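Local structure of lectin (Trichosanthes anguina, 4HR6) at residues C60-N65 against E83-D88. The protein binds galactosides as the lectin chain of a three-chain, nontoxic homologue of type II ribosome-inactivating proteins. Sequence-based numbering, arbitrary orientation.
Sequences CLATNN and EDISWD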
ATOM      1  N   CYS C  60       3.498 -29.562  11.737  1.00 69.16           N
ATOM      2  CA  CYS C  60       4.131 -28.255  11.595  1.00 75.80           C
ATOM      3  C   CYS C  60       5.566 -28.241  11.055  1.00 77.19           C
ATOM      4  O   CYS C  60       6.438 -29.000  11.499  1.00 75.61           O
ATOM      5  CB  CYS C  60       4.028 -27.436  12.888  1.00 81.20           C
ATOM      6  SG  CYS C  60       4.556 -28.202  14.422  1.00 82.20           S
ATOM      7  N   LEU C  61       5.761 -27.339  10.086  1.00 70.33           N
ATOM      8  CA  LEU C  61       7.045 -27.013   9.456  1.00 64.80           C
ATOM      9  C   LEU C  61       8.232 -26.978  10.423  1.00 62.62           C
ATOM     10  O   LEU C  61       8.161 -26.354  11.484  1.00 57.45           O
ATOM     11  CB  LEU C  61       6.913 -25.641   8.776  1.00 66.13           C
ATOM     12  CG  LEU C  61       7.972 -25.201   7.764  1.00 65.31           C
ATOM     13  CD1 LEU C  61       7.742 -25.929   6.450  1.00 66.94           C
ATOM     14  CD2 LEU C  61       7.945 -23.694   7.543  1.00 64.97           C
ATOM     15  N   ALA C  62       9.336 -27.621  10.034  1.00 64.99           N
ATOM     16  CA  ALA C  62      10.490 -27.773  10.922  1.00 65.01           C
ATOM     17  C   ALA C  62      11.830 -27.863  10.198  1.00 65.85           C
ATOM     18  O   ALA C  62      11.910 -28.286   9.039  1.00 59.99           O
ATOM     19  CB  ALA C  62      10.310 -29.007  11.801  1.00 66.91           C
ATOM     20  N   THR C  63      12.880 -27.491  10.929  1.00 70.90           N
ATOM     21  CA  THR C  63      14.245 -27.544  10.436  1.00 77.84           C
ATOM     22  C   THR C  63      15.237 -27.895  11.559  1.00 83.17           C
ATOM     23  O   THR C  63      15.391 -27.144  12.528  1.00 82.47           O
ATOM     24  CB  THR C  63      14.652 -26.209   9.780  1.00 78.65           C
ATOM     25  OG1 THR C  63      16.023 -26.280   9.370  1.00 79.77           O
ATOM     26  CG2 THR C  63      14.465 -25.020  10.741  1.00 77.44           C
ATOM     27  N   ASN C  64      15.898 -29.047  11.418  1.00 88.90           N
ATOM     28  CA  ASN C  64      16.969 -29.470  12.333  1.00 91.27           C
ATOM     29  C   ASN C  64      18.142 -30.042  11.538  1.00 91.02           C
ATOM     30  O   ASN C  64      17.983 -31.023  10.799  1.00 84.72           O
ATOM     31  CB  ASN C  64      16.453 -30.513  13.333  1.00 91.70           C
ATOM     32  CG  ASN C  64      17.425 -30.773  14.481  1.00 90.07           C
ATOM     33  OD1 ASN C  64      18.127 -29.873  14.942  1.00 84.94           O
ATOM     34  ND2 ASN C  64      17.448 -32.011  14.962  1.00 94.13           N
ATOM     35  N   ASN C  65      19.311 -29.419  11.694  1.00 93.04           N
ATOM     36  CA  ASN C  65      20.507 -29.783  10.928  1.00 96.89           C
ATOM     37  C   ASN C  65      20.853 -31.265  11.079  1.00 95.56           C
ATOM     38  O   ASN C  65      21.265 -31.913  10.116  1.00 90.08           O
ATOM     39  CB  ASN C  65      21.698 -28.909  11.341  1.00 98.75           C
ATOM     40  CG  ASN C  65      22.832 -28.945  10.329  1.00100.79           C
ATOM     41  OD1 ASN C  65      22.681 -29.454   9.215  1.00 96.92           O
ATOM     42  ND2 ASN C  65      23.978 -28.394  10.714  1.00102.12           N
ATOM     43  N   GLU C  83      12.264 -25.203  19.615  1.00 83.22           N
ATOM     44  CA  GLU C  83      13.168 -24.317  18.878  1.00 83.48           C
ATOM     45  C   GLU C  83      13.190 -24.560  17.368  1.00 80.68           C
ATOM     46  O   GLU C  83      13.527 -23.651  16.611  1.00 74.61           O
ATOM     47  CB  GLU C  83      14.602 -24.432  19.412  1.00 89.00           C
ATOM     48  CG  GLU C  83      14.804 -23.881  20.821  1.00 93.31           C
ATOM     49  CD  GLU C  83      14.514 -24.895  21.920  1.00 99.43           C
ATOM     50  OE1 GLU C  83      14.749 -24.557  23.102  1.00101.50           O
ATOM     51  OE2 GLU C  83      14.056 -26.023  21.607  1.00 97.22           O
ATOM     52  N   ASP C  84      12.839 -25.774  16.942  1.00 78.22           N
ATOM     53  CA  ASP C  84      12.939 -26.173  15.535  1.00 81.36           C
ATOM     54  C   ASP C  84      11.661 -25.937  14.731  1.00 79.25           C
ATOM     55  O   ASP C  84      11.653 -26.128  13.510  1.00 75.45           O
ATOM     56  CB  ASP C  84      13.337 -27.655  15.435  1.00 85.76           C
ATOM     57  CG  ASP C  84      14.723 -27.939  16.018  1.00 88.25           C
ATOM     58  OD1 ASP C  84      15.580 -27.027  16.035  1.00 87.16           O
ATOM     59  OD2 ASP C  84      14.959 -29.088  16.456  1.00 94.05           O
ATOM     60  N   ILE C  85      10.591 -25.525  15.412  1.00 73.50           N
ATOM     61  CA  ILE C  85       9.295 -25.279  14.769  1.00 70.61           C
ATOM     62  C   ILE C  85       8.783 -23.836  14.973  1.00 67.74           C
ATOM     63  O   ILE C  85       7.607 -23.541  14.713  1.00 58.93           O
ATOM     64  CB  ILE C  85       8.236 -26.307  15.234  1.00 70.51           C
ATOM     65  CG1 ILE C  85       8.207 -26.422  16.762  1.00 69.03           C
ATOM     66  CG2 ILE C  85       8.524 -27.665  14.618  1.00 70.35           C
ATOM     67  CD1 ILE C  85       7.028 -27.214  17.285  1.00 71.15           C
ATOM     68  N   SER C  86       9.675 -22.952  15.427  1.00 66.43           N
ATOM     69  CA  SER C  86       9.411 -21.513  15.493  1.00 70.27           C
ATOM     70  C   SER C  86       9.625 -20.870  14.119  1.00 72.98           C
ATOM     71  O   SER C  86      10.536 -21.257  13.378  1.00 77.19           O
ATOM     72  CB  SER C  86      10.352 -20.840  16.494  1.00 68.30           C
ATOM     73  OG  SER C  86      10.151 -21.321  17.801  1.00 66.95           O
ATOM     74  N   TRP C  87       8.796 -19.887  13.779  1.00 69.84           N
ATOM     75  CA  TRP C  87       8.969 -19.149  12.528  1.00 67.53           C
ATOM     76  C   TRP C  87       8.649 -17.665  12.693  1.00 64.87           C
ATOM     77  O   TRP C  87       7.827 -17.281  13.531  1.00 62.67           O
ATOM     78  CB  TRP C  87       8.124 -19.770  11.425  1.00 67.32           C
ATOM     79  CG  TRP C  87       8.492 -21.198  11.141  1.00 71.96           C
ATOM     80  CD1 TRP C  87       7.829 -22.320  11.564  1.00 71.52           C
ATOM     81  CD2 TRP C  87       9.626 -21.661  10.393  1.00 74.15           C
ATOM     82  NE1 TRP C  87       8.471 -23.447  11.112  1.00 73.79           N
ATOM     83  CE2 TRP C  87       9.579 -23.073  10.395  1.00 75.65           C
ATOM     84  CE3 TRP C  87      10.673 -21.018   9.716  1.00 72.57           C
ATOM     85  CZ2 TRP C  87      10.537 -23.854   9.741  1.00 74.64           C
ATOM     86  CZ3 TRP C  87      11.626 -21.794   9.068  1.00 72.70           C
ATOM     87  CH2 TRP C  87      11.551 -23.197   9.086  1.00 74.43           C
ATOM     88  N   ASP C  88       9.346 -16.840  11.917  1.00 59.84           N
ATOM     89  CA  ASP C  88       9.107 -15.409  11.877  1.00 56.75           C
ATOM     90  C   ASP C  88       9.045 -14.964  10.412  1.00 55.00           C
ATOM     91  O   ASP C  88       9.878 -15.365   9.601  1.00 54.50           O
ATOM     92  CB  ASP C  88      10.215 -14.671  12.626  1.00 58.93           C
ATOM     93  CG  ASP C  88       9.872 -13.219  12.919  1.00 64.63           C
ATOM     94  OD1 ASP C  88       8.773 -12.756  12.559  1.00 71.39           O
ATOM     95  OD2 ASP C  88      10.710 -12.528  13.532  1.00 69.65           O
TER
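Leu61 meets Trp87 twice, once through its backbone carbonyl and once through its side chain, and the two side chains cross at about a right angle. The indole N-H is given to the carbonyl: Trp87 NE1 lies 2.9 Å from Leu61 O, with 163° at the hydrogen. The acceptor sits almost in the ring plane, but seen from Leu61 the donor stands well above the carbonyl plane, away from either lone-pair direction. That bond, with the packing on the ring, helps to set the rotation of the indole. With CG anti to the backbone N (chi1 -165°), Leu61 lays one methyl over a ring face; CD2 is 3.7 Å from the centroid of the six-membered ring and 27° off its normal, a CH-pi contact. Leu61 CG comes to 3.5 Å from Trp87 CZ2, while Ala62 N borders the ring edge. Farther round, Thr63 CG2 approaches Trp87 CH2 obliquely at 3.8 Å.

The second hydrogen bond joins backbones, Thr63 N to Asp84 O at 3.2 Å, and the same oxygen also receives a CA-H...O contact from Ala62 CA. Ile85 is wedged alongside, its CG2 branch 3.6 Å from Ala62 CB and its CD1 3.9 Å from Cys60 SG, the sulfur that is disulfide-bonded to Cys77. Asp84 OD1 is hydrogen-bonded to Tyr100 OH.

Ile85-Ser86-Trp87 probably corresponds to the QxW motif of ricin-type beta-trefoil repeats, with isoleucine in the glutamine position; its tryptophan is buried here. Strand 59-62 runs between 54-56 and 73-75, and residues 84-87, in the connection between strands 73-75 and 88-89, pack against it and the residues that follow; Met118 of strand 117-120 touches Trp87 and Thr63, and Val54 of strand 54-56 also touches the indole.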